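PDB 3K85: D-glycero-D-manno-heptose 1-phosphate kinase, which probably transfers a phosphate from ATP to a sugar substrate, as expected of a GHMP-family kinase. Local coordinates for residues R5-L10 / Y40-I45; E194-M199 / F329-D334. All blocks are in the same frame, centred on the assembly; numbering follows the deposited sequence.

In the fold
From the N terminus the chain enters the mixed sheet along strand 4-15, passes through helix 24-27, turns back along strand 30-37 and continues in strand 39-47, where contact 1 closes a loop with 29 residues between its segments. Contact 2 closes much later: helix 189-197 meets the loop that follows helix 309-320, with 129 residues between the two segments. The contacts neither nest nor cross but follow in series, their centres about 20 Å apart. They nevertheless touch, because Ile332 packs on Pro9 and Tyr40. Contact 1 thus joins two strands within the mixed sheet, while contact 2 ties the later, helix-rich part of the chain to the loop beside that sheet.

Contact 1: residues R5-L10 / Y40-I45; sequences RSKAPL and YAYCTI
Two neighbouring antiparallel strands, 5-10 and 40-45, pair here within the mixed sheet of the GHMP kinase fold, their axes 4.4 Å apart and their directions at 165°. Four backbone hydrogen bonds hold them in two reciprocal pairs: Ser6 N to Cys43 O (2.8 Å) with Cys43 N to Ser6 O, and Ala8 N to Ala41 O with Ala41 N to Ala8 O. Arg5, Lys7 and Pro9 face Thr44, Tyr42 and Tyr40 in the non-hydrogen-bonded pairs between and beyond them.

The main side-chain contact runs diagonally, from Lys7 to Tyr40. With CG set between the backbone N and the carbonyl carbon (chi1 62°) and a bend at chi3, the lysine chain lays its CE over the ring centre of Tyr40, a CH-pi contact 3.4 Å from CE to the centroid. Lys7 NZ follows at 3.9 Å from the same centroid, over the same face, giving a cation-pi contact. Pro9 CB packs 3.7 Å from Tyr40 CE1, and Ala8 O lies at the ring edge. Farther along this side, Arg5 and Thr44 run side by side, with Arg5 CG 3.8 Å from Thr44 CB.

The other side of the sheet carries small residues, Ser6, Ala8, Ala41 and Cys43. Helix 115-131 packs against it, reaching Ser6 and Ala41, and Cys122 O accepts a hydrogen bond from Ser6 OG. Strand 337-340 flanks 5-10, and strand 99-105 flanks 40-45, its Tyr104 stacking on Tyr42.

Contact 2: residues E194-M199 / F329-D334; sequences ELESSM and FQFIDD
Glu196, near the end of helix 189-197, reaches across to the loop segment 329-334 in a helix-to-loop contact where a carboxylate grips a backbone N-H beside a small cluster of apolar side chains, Met-aromatic contact included. Its CB points toward segment 329-334, and from there the chain leaves with CG anti to the carbonyl carbon (chi1 -63°) and continues extended. CG packs 3.3 Å from Phe331 CD2, and CD carries the carboxylate past the ring, the two planes only 13° apart. OE2 ends on the backbone: Phe331 N donates to Glu196 OE2 at 2.6 Å, with 156° at the hydrogen and the donor nearly in line with the C-O bond. OE1 lies beside the Gln330 side chain and also close to the like-charged Asp193, which might raise the acid's pKa. Replacing Glu196 by an alanine would probably leave Phe331 N without this acceptor and open a gap beside the Phe331 ring where CG packed.

Leu195 presses CD2 against the far end of that ring, 3.5 Å from Phe331 CE2, while Phe254 of helix 251-264 and Phe169 add aromatic neighbours to Leu195 and Phe331, respectively. The selenium of Met199, a selenomethionine, sits at the Phe331 edge, 5.3 Å from SE to the ring centroid. A bend at chi3 carries its methyl on to the other phenylalanine, where Met199 CE meets Phe329 CZ at 3.5 Å.

Contact 1: residues R5-L10 / Y40-I45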
ATOM      1  N   ARG A   5       7.754   3.578  26.438  1.00 25.28           N
ATOM      2  CA  ARG A   5       6.333   3.257  26.338  1.00 25.26           C
ATOM      3  C   ARG A   5       6.088   2.711  24.938  1.00 23.86           C
ATOM      4  O   ARG A   5       6.887   2.941  24.035  1.00 22.83           O
ATOM      5  CB  ARG A   5       5.473   4.513  26.561  1.00 26.36           C
ATOM      6  CG  ARG A   5       5.582   5.159  27.953  1.00 25.59           C
ATOM      7  CD  ARG A   5       4.719   6.418  28.002  1.00 29.62           C
ATOM      8  NE  ARG A   5       4.395   6.873  29.350  1.00 37.06           N
ATOM      9  CZ  ARG A   5       5.170   7.648  30.100  1.00 40.05           C
ATOM     10  NH1 ARG A   5       6.334   8.073  29.645  1.00 45.44           N
ATOM     11  NH2 ARG A   5       4.780   8.010  31.309  1.00 43.60           N
ATOM     12  N   SER A   6       4.997   1.980  24.760  1.00 22.27           N
ATOM     13  CA  SER A   6       4.681   1.434  23.456  1.00 23.50           C
ATOM     14  C   SER A   6       3.200   1.173  23.432  1.00 23.29           C
ATOM     15  O   SER A   6       2.570   1.152  24.476  1.00 22.80           O
ATOM     16  CB  SER A   6       5.428   0.107  23.217  1.00 27.11           C
ATOM     17  OG  SER A   6       4.846  -0.964  23.952  1.00 28.25           O
ATOM     18  N   LYS A   7       2.651   0.994  22.237  1.00 22.66           N
ATOM     19  CA  LYS A   7       1.241   0.678  22.071  1.00 25.97           C
ATOM     20  C   LYS A   7       1.076   0.015  20.720  1.00 27.05           C
ATOM     21  O   LYS A   7       1.836   0.290  19.787  1.00 30.22           O
ATOM     22  CB  LYS A   7       0.349   1.931  22.167  1.00 27.58           C
ATOM     23  CG  LYS A   7       0.588   2.981  21.118  1.00 29.01           C
ATOM     24  CD  LYS A   7      -0.205   4.259  21.396  1.00 27.89           C
ATOM     25  CE  LYS A   7      -1.592   4.239  20.792  1.00 27.30           C
ATOM     26  NZ  LYS A   7      -2.202   5.606  20.847  1.00 27.90           N
ATOM     27  N   ALA A   8       0.094  -0.873  20.623  1.00 27.69           N
ATOM     28  CA  ALA A   8      -0.176  -1.589  19.382  1.00 26.91           C
ATOM     29  C   ALA A   8      -1.675  -1.622  19.179  1.00 26.06           C
ATOM     30  O   ALA A   8      -2.433  -1.734  20.138  1.00 26.54           O
ATOM     31  CB  ALA A   8       0.382  -3.017  19.458  1.00 23.98           C
ATOM     32  N   PRO A   9      -2.126  -1.530  17.924  1.00 24.35           N
ATOM     33  CA  PRO A   9      -3.561  -1.549  17.661  1.00 24.77           C
ATOM     34  C   PRO A   9      -4.148  -2.941  17.467  1.00 25.23           C
ATOM     35  O   PRO A   9      -3.442  -3.898  17.149  1.00 26.15           O
ATOM     36  CB  PRO A   9      -3.680  -0.695  16.403  1.00 23.60           C
ATOM     37  CG  PRO A   9      -2.459  -1.107  15.637  1.00 22.57           C
ATOM     38  CD  PRO A   9      -1.371  -1.150  16.714  1.00 24.73           C
ATOM     39  N   LEU A  10      -5.455  -3.041  17.678  1.00 28.44           N
ATOM     40  CA  LEU A  10      -6.175  -4.291  17.497  1.00 31.53           C
ATOM     41  C   LEU A  10      -6.599  -4.212  16.045  1.00 32.26           C
ATOM     42  O   LEU A  10      -6.304  -3.229  15.375  1.00 32.75           O
ATOM     43  CB  LEU A  10      -7.396  -4.359  18.421  1.00 32.86           C
ATOM     44  CG  LEU A  10      -7.117  -4.361  19.932  1.00 35.98           C
ATOM     45  CD1 LEU A  10      -8.422  -4.149  20.677  1.00 36.62           C
ATOM     46  CD2 LEU A  10      -6.467  -5.676  20.363  1.00 36.32           C
ATOM     47  N   TYR A  40      -6.247   0.010  21.381  1.00 27.48           N
ATOM     48  CA  TYR A  40      -4.888  -0.448  21.609  1.00 26.72           C
ATOM     49  C   TYR A  40      -4.535  -1.273  22.843  1.00 27.40           C
ATOM     50  O   TYR A  40      -5.368  -1.553  23.705  1.00 28.66           O
ATOM     51  CB  TYR A  40      -3.973   0.773  21.617  1.00 26.24           C
ATOM     52  CG  TYR A  40      -4.130   1.707  20.436  1.00 29.87           C
ATOM     53  CD1 TYR A  40      -3.286   1.600  19.320  1.00 29.42           C
ATOM     54  CD2 TYR A  40      -5.075   2.749  20.457  1.00 28.44           C
ATOM     55  CE1 TYR A  40      -3.366   2.510  18.260  1.00 27.62           C
ATOM     56  CE2 TYR A  40      -5.164   3.664  19.398  1.00 29.15           C
ATOM     57  CZ  TYR A  40      -4.299   3.537  18.304  1.00 30.89           C
ATOM     58  OH  TYR A  40      -4.343   4.445  17.267  1.00 29.47           O
ATOM     59  N   ALA A  41      -3.250  -1.630  22.891  1.00 24.58           N
ATOM     60  CA  ALA A  41      -2.622  -2.353  23.986  1.00 23.18           C
ATOM     61  C   ALA A  41      -1.511  -1.381  24.352  1.00 23.35           C
ATOM     62  O   ALA A  41      -0.820  -0.871  23.468  1.00 23.36           O
ATOM     63  CB  ALA A  41      -2.022  -3.678  23.493  1.00 20.24           C
ATOM     64  N   TYR A  42      -1.331  -1.093  25.631  1.00 21.52           N
ATOM     65  CA  TYR A  42      -0.287  -0.149  26.001  1.00 21.33           C
ATOM     66  C   TYR A  42       0.642  -0.836  26.956  1.00 21.35           C
ATOM     67  O   TYR A  42       0.267  -1.785  27.619  1.00 22.36           O
ATOM     68  CB  TYR A  42      -0.867   1.094  26.688  1.00 21.05           C
ATOM     69  CG  TYR A  42      -2.050   1.711  25.974  1.00 22.79           C
ATOM     70  CD1 TYR A  42      -1.943   2.945  25.310  1.00 23.51           C
ATOM     71  CD2 TYR A  42      -3.287   1.078  25.985  1.00 21.94           C
ATOM     72  CE1 TYR A  42      -3.062   3.524  24.680  1.00 23.32           C
ATOM     73  CE2 TYR A  42      -4.397   1.642  25.360  1.00 25.16           C
ATOM     74  CZ  TYR A  42      -4.287   2.858  24.711  1.00 24.23           C
ATOM     75  OH  TYR A  42      -5.406   3.368  24.079  1.00 28.37           O
ATOM     76  N   CYS A  43       1.863  -0.342  27.027  1.00 21.63           N
ATOM     77  CA  CYS A  43       2.838  -0.917  27.917  1.00 23.28           C
ATOM     78  C   CYS A  43       3.905   0.117  28.185  1.00 24.62           C
ATOM     79  O   CYS A  43       4.311   0.846  27.283  1.00 25.28           O
ATOM     80  CB  CYS A  43       3.467  -2.166  27.281  1.00 22.62           C
ATOM     81  SG  CYS A  43       4.958  -2.774  28.134  1.00 27.52           S
ATOM     82  N   THR A  44       4.322   0.234  29.436  1.00 26.87           N
ATOM     83  CA  THR A  44       5.405   1.146  29.740  1.00 30.91           C
ATOM     84  C   THR A  44       6.383   0.363  30.582  1.00 32.02           C
ATOM     85  O   THR A  44       5.988  -0.427  31.442  1.00 32.01           O
ATOM     86  CB  THR A  44       4.943   2.427  30.471  1.00 32.11           C
ATOM     87  OG1 THR A  44       5.854   2.710  31.540  1.00 33.55           O
ATOM     88  CG2 THR A  44       3.532   2.280  30.990  1.00 36.33           C
ATOM     89  N   ILE A  45       7.660   0.540  30.279  1.00 34.21           N
ATOM     90  CA  ILE A  45       8.715  -0.151  30.991  1.00 37.17           C
ATOM     91  C   ILE A  45       9.735   0.869  31.479  1.00 39.38           C
ATOM     92  O   ILE A  45      10.230   1.694  30.715  1.00 37.82           O
ATOM     93  CB  ILE A  45       9.411  -1.201  30.075  1.00 36.50           C
ATOM     94  CG1 ILE A  45       8.418  -2.298  29.700  1.00 36.71           C
ATOM     95  CG2 ILE A  45      10.612  -1.819  30.788  1.00 37.16           C
ATOM     96  CD1 ILE A  45       9.002  -3.381  28.808  1.00 38.10           C
TER

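Contact 2: residues E194-M199 / F329-D334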
ATOM      1  N   GLU A 194     -15.532   6.647   4.143  1.00 28.02           N
ATOM      2  CA  GLU A 194     -16.770   6.044   3.663  1.00 29.76           C
ATOM      3  C   GLU A 194     -17.010   4.721   4.364  1.00 31.04           C
ATOM      4  O   GLU A 194     -18.133   4.433   4.770  1.00 30.66           O
ATOM      5  CB  GLU A 194     -16.718   5.797   2.156  1.00 30.26           C
ATOM      6  CG  GLU A 194     -18.016   5.231   1.585  1.00 29.90           C
ATOM      7  CD  GLU A 194     -19.183   6.212   1.673  1.00 31.89           C
ATOM      8  OE1 GLU A 194     -19.026   7.288   2.294  1.00 32.12           O
ATOM      9  OE2 GLU A 194     -20.264   5.902   1.122  1.00 31.03           O
ATOM     10  N   LEU A 195     -15.955   3.914   4.494  1.00 29.98           N
ATOM     11  CA  LEU A 195     -16.076   2.618   5.144  1.00 29.26           C
ATOM     12  C   LEU A 195     -16.405   2.786   6.626  1.00 30.78           C
ATOM     13  O   LEU A 195     -17.234   2.052   7.165  1.00 30.68           O
ATOM     14  CB  LEU A 195     -14.782   1.804   4.987  1.00 29.53           C
ATOM     15  CG  LEU A 195     -14.908   0.309   5.318  1.00 30.99           C
ATOM     16  CD1 LEU A 195     -15.688  -0.406   4.212  1.00 28.26           C
ATOM     17  CD2 LEU A 195     -13.534  -0.308   5.467  1.00 31.91           C
ATOM     18  N   GLU A 196     -15.759   3.747   7.285  1.00 30.13           N
ATOM     19  CA  GLU A 196     -16.018   3.971   8.704  1.00 32.48           C
ATOM     20  C   GLU A 196     -17.463   4.393   8.975  1.00 33.08           C
ATOM     21  O   GLU A 196     -18.057   3.962   9.960  1.00 34.45           O
ATOM     22  CB  GLU A 196     -15.058   5.016   9.283  1.00 32.84           C
ATOM     23  CG  GLU A 196     -13.596   4.591   9.243  1.00 36.68           C
ATOM     24  CD  GLU A 196     -12.655   5.626   9.838  1.00 37.34           C
ATOM     25  OE1 GLU A 196     -12.803   6.829   9.521  1.00 39.89           O
ATOM     26  OE2 GLU A 196     -11.759   5.235  10.610  1.00 35.90           O
ATOM     27  N   SER A 197     -18.042   5.223   8.112  1.00 32.95           N
ATOM     28  CA  SER A 197     -19.428   5.644   8.336  1.00 34.58           C
ATOM     29  C   SER A 197     -20.431   4.564   7.901  1.00 33.51           C
ATOM     30  O   SER A 197     -21.631   4.681   8.151  1.00 32.69           O
ATOM     31  CB  SER A 197     -19.714   6.961   7.606  1.00 34.30           C
ATOM     32  OG  SER A 197     -19.506   6.833   6.218  1.00 37.13           O
ATOM     33  N   SER A 198     -19.916   3.512   7.265  1.00 32.76           N
ATOM     34  CA  SER A 198     -20.721   2.394   6.795  1.00 31.94           C
ATOM     35  C   SER A 198     -20.585   1.177   7.712  1.00 32.67           C
ATOM     36  O   SER A 198     -21.101   0.107   7.398  1.00 32.44           O
ATOM     37  CB  SER A 198     -20.288   1.980   5.384  1.00 31.84           C
ATOM     38  OG  SER A 198     -20.507   3.001   4.434  1.00 33.72           O
HETATM   39  N   MSE A 199     -19.903   1.320   8.842  1.00 34.89           N
HETATM   40  CA  MSE A 199     -19.730   0.167   9.725  1.00 39.13           C
HETATM   41  C   MSE A 199     -20.078   0.323  11.191  1.00 38.51           C
HETATM   42  O   MSE A 199     -19.868   1.370  11.803  1.00 36.33           O
HETATM   43  CB  MSE A 199     -18.302  -0.361   9.630  1.00 43.94           C
HETATM   44  CG  MSE A 199     -18.027  -1.161   8.384  1.00 52.98           C
HETATM   45 SE   MSE A 199     -16.150  -1.585   8.211  1.00 68.11          SE
HETATM   46  CE  MSE A 199     -15.834  -2.317   9.984  1.00 61.28           C
ATOM     47  N   PHE A 329     -15.374   3.015  16.732  1.00 39.17           N
ATOM     48  CA  PHE A 329     -13.988   2.836  16.347  1.00 34.27           C
ATOM     49  C   PHE A 329     -13.638   3.660  15.119  1.00 32.84           C
ATOM     50  O   PHE A 329     -14.500   4.221  14.450  1.00 30.03           O
ATOM     51  CB  PHE A 329     -13.738   1.361  16.015  1.00 30.75           C
ATOM     52  CG  PHE A 329     -14.272   0.960  14.673  1.00 29.19           C
ATOM     53  CD1 PHE A 329     -13.445   0.967  13.554  1.00 28.49           C
ATOM     54  CD2 PHE A 329     -15.628   0.692  14.501  1.00 29.35           C
ATOM     55  CE1 PHE A 329     -13.963   0.721  12.284  1.00 29.42           C
ATOM     56  CE2 PHE A 329     -16.162   0.444  13.226  1.00 28.93           C
ATOM     57  CZ  PHE A 329     -15.329   0.461  12.119  1.00 29.34           C
ATOM     58  N   GLN A 330     -12.346   3.689  14.829  1.00 31.95           N
ATOM     59  CA  GLN A 330     -11.814   4.366  13.668  1.00 31.70           C
ATOM     60  C   GLN A 330     -10.613   3.531  13.220  1.00 28.74           C
ATOM     61  O   GLN A 330      -9.923   2.924  14.045  1.00 27.34           O
ATOM     62  CB  GLN A 330     -11.373   5.788  14.024  1.00 35.02           C
ATOM     63  CG  GLN A 330     -12.522   6.712  14.401  1.00 41.31           C
ATOM     64  CD  GLN A 330     -13.534   6.852  13.277  1.00 44.84           C
ATOM     65  OE1 GLN A 330     -13.190   7.268  12.169  1.00 47.66           O
ATOM     66  NE2 GLN A 330     -14.789   6.505  13.555  1.00 46.93           N
ATOM     67  N   PHE A 331     -10.388   3.476  11.915  1.00 25.67           N
ATOM     68  CA  PHE A 331      -9.260   2.737  11.375  1.00 25.33           C
ATOM     69  C   PHE A 331      -8.010   3.543  11.673  1.00 23.97           C
ATOM     70  O   PHE A 331      -8.038   4.771  11.620  1.00 23.95           O
ATOM     71  CB  PHE A 331      -9.420   2.571   9.870  1.00 22.50           C
ATOM     72  CG  PHE A 331     -10.467   1.579   9.486  1.00 21.08           C
ATOM     73  CD1 PHE A 331     -10.280   0.222   9.737  1.00 21.63           C
ATOM     74  CD2 PHE A 331     -11.638   1.994   8.872  1.00 19.42           C
ATOM     75  CE1 PHE A 331     -11.244  -0.709   9.379  1.00 19.17           C
ATOM     76  CE2 PHE A 331     -12.613   1.077   8.508  1.00 21.88           C
ATOM     77  CZ  PHE A 331     -12.417  -0.278   8.760  1.00 21.66           C
ATOM     78  N   ILE A 332      -6.919   2.868  12.007  1.00 23.45           N
ATOM     79  CA  ILE A 332      -5.681   3.576  12.289  1.00 26.15           C
ATOM     80  C   ILE A 332      -4.648   3.010  11.317  1.00 28.53           C
ATOM     81  O   ILE A 332      -4.560   1.795  11.138  1.00 28.28           O
ATOM     82  CB  ILE A 332      -5.261   3.390  13.781  1.00 26.33           C
ATOM     83  CG1 ILE A 332      -4.000   4.197  14.080  1.00 27.54           C
ATOM     84  CG2 ILE A 332      -5.026   1.935  14.091  1.00 30.01           C
ATOM     85  CD1 ILE A 332      -4.186   5.708  13.912  1.00 29.15           C
ATOM     86  N   ASP A 333      -3.878   3.882  10.671  1.00 31.11           N
ATOM     87  CA  ASP A 333      -2.899   3.431   9.682  1.00 35.51           C
ATOM     88  C   ASP A 333      -1.535   3.007  10.200  1.00 35.81           C
ATOM     89  O   ASP A 333      -0.757   2.404   9.461  1.00 37.43           O
ATOM     90  CB  ASP A 333      -2.682   4.498   8.609  1.00 38.68           C
ATOM     91  CG  ASP A 333      -1.829   3.987   7.451  1.00 43.85           C
ATOM     92  OD1 ASP A 333      -2.329   3.147   6.672  1.00 44.40           O
ATOM     93  OD2 ASP A 333      -0.655   4.412   7.328  1.00 46.73           O
ATOM     94  N   ASP A 334      -1.239   3.314  11.456  1.00 34.98           N
ATOM     95  CA  ASP A 334       0.052   2.964  12.025  1.00 35.55           C
ATOM     96  C   ASP A 334       0.065   1.639  12.768  1.00 32.84           C
ATOM     97  O   ASP A 334      -0.951   1.187  13.280  1.00 34.79           O
ATOM     98  CB  ASP A 334       0.520   4.078  12.964  1.00 40.89           C
ATOM     99  CG  ASP A 334       1.102   5.261  12.216  1.00 46.00           C
ATOM    100  OD1 ASP A 334       0.678   5.506  11.061  1.00 47.78           O
ATOM    101  OD2 ASP A 334       1.976   5.950  12.791  1.00 48.93           O
TER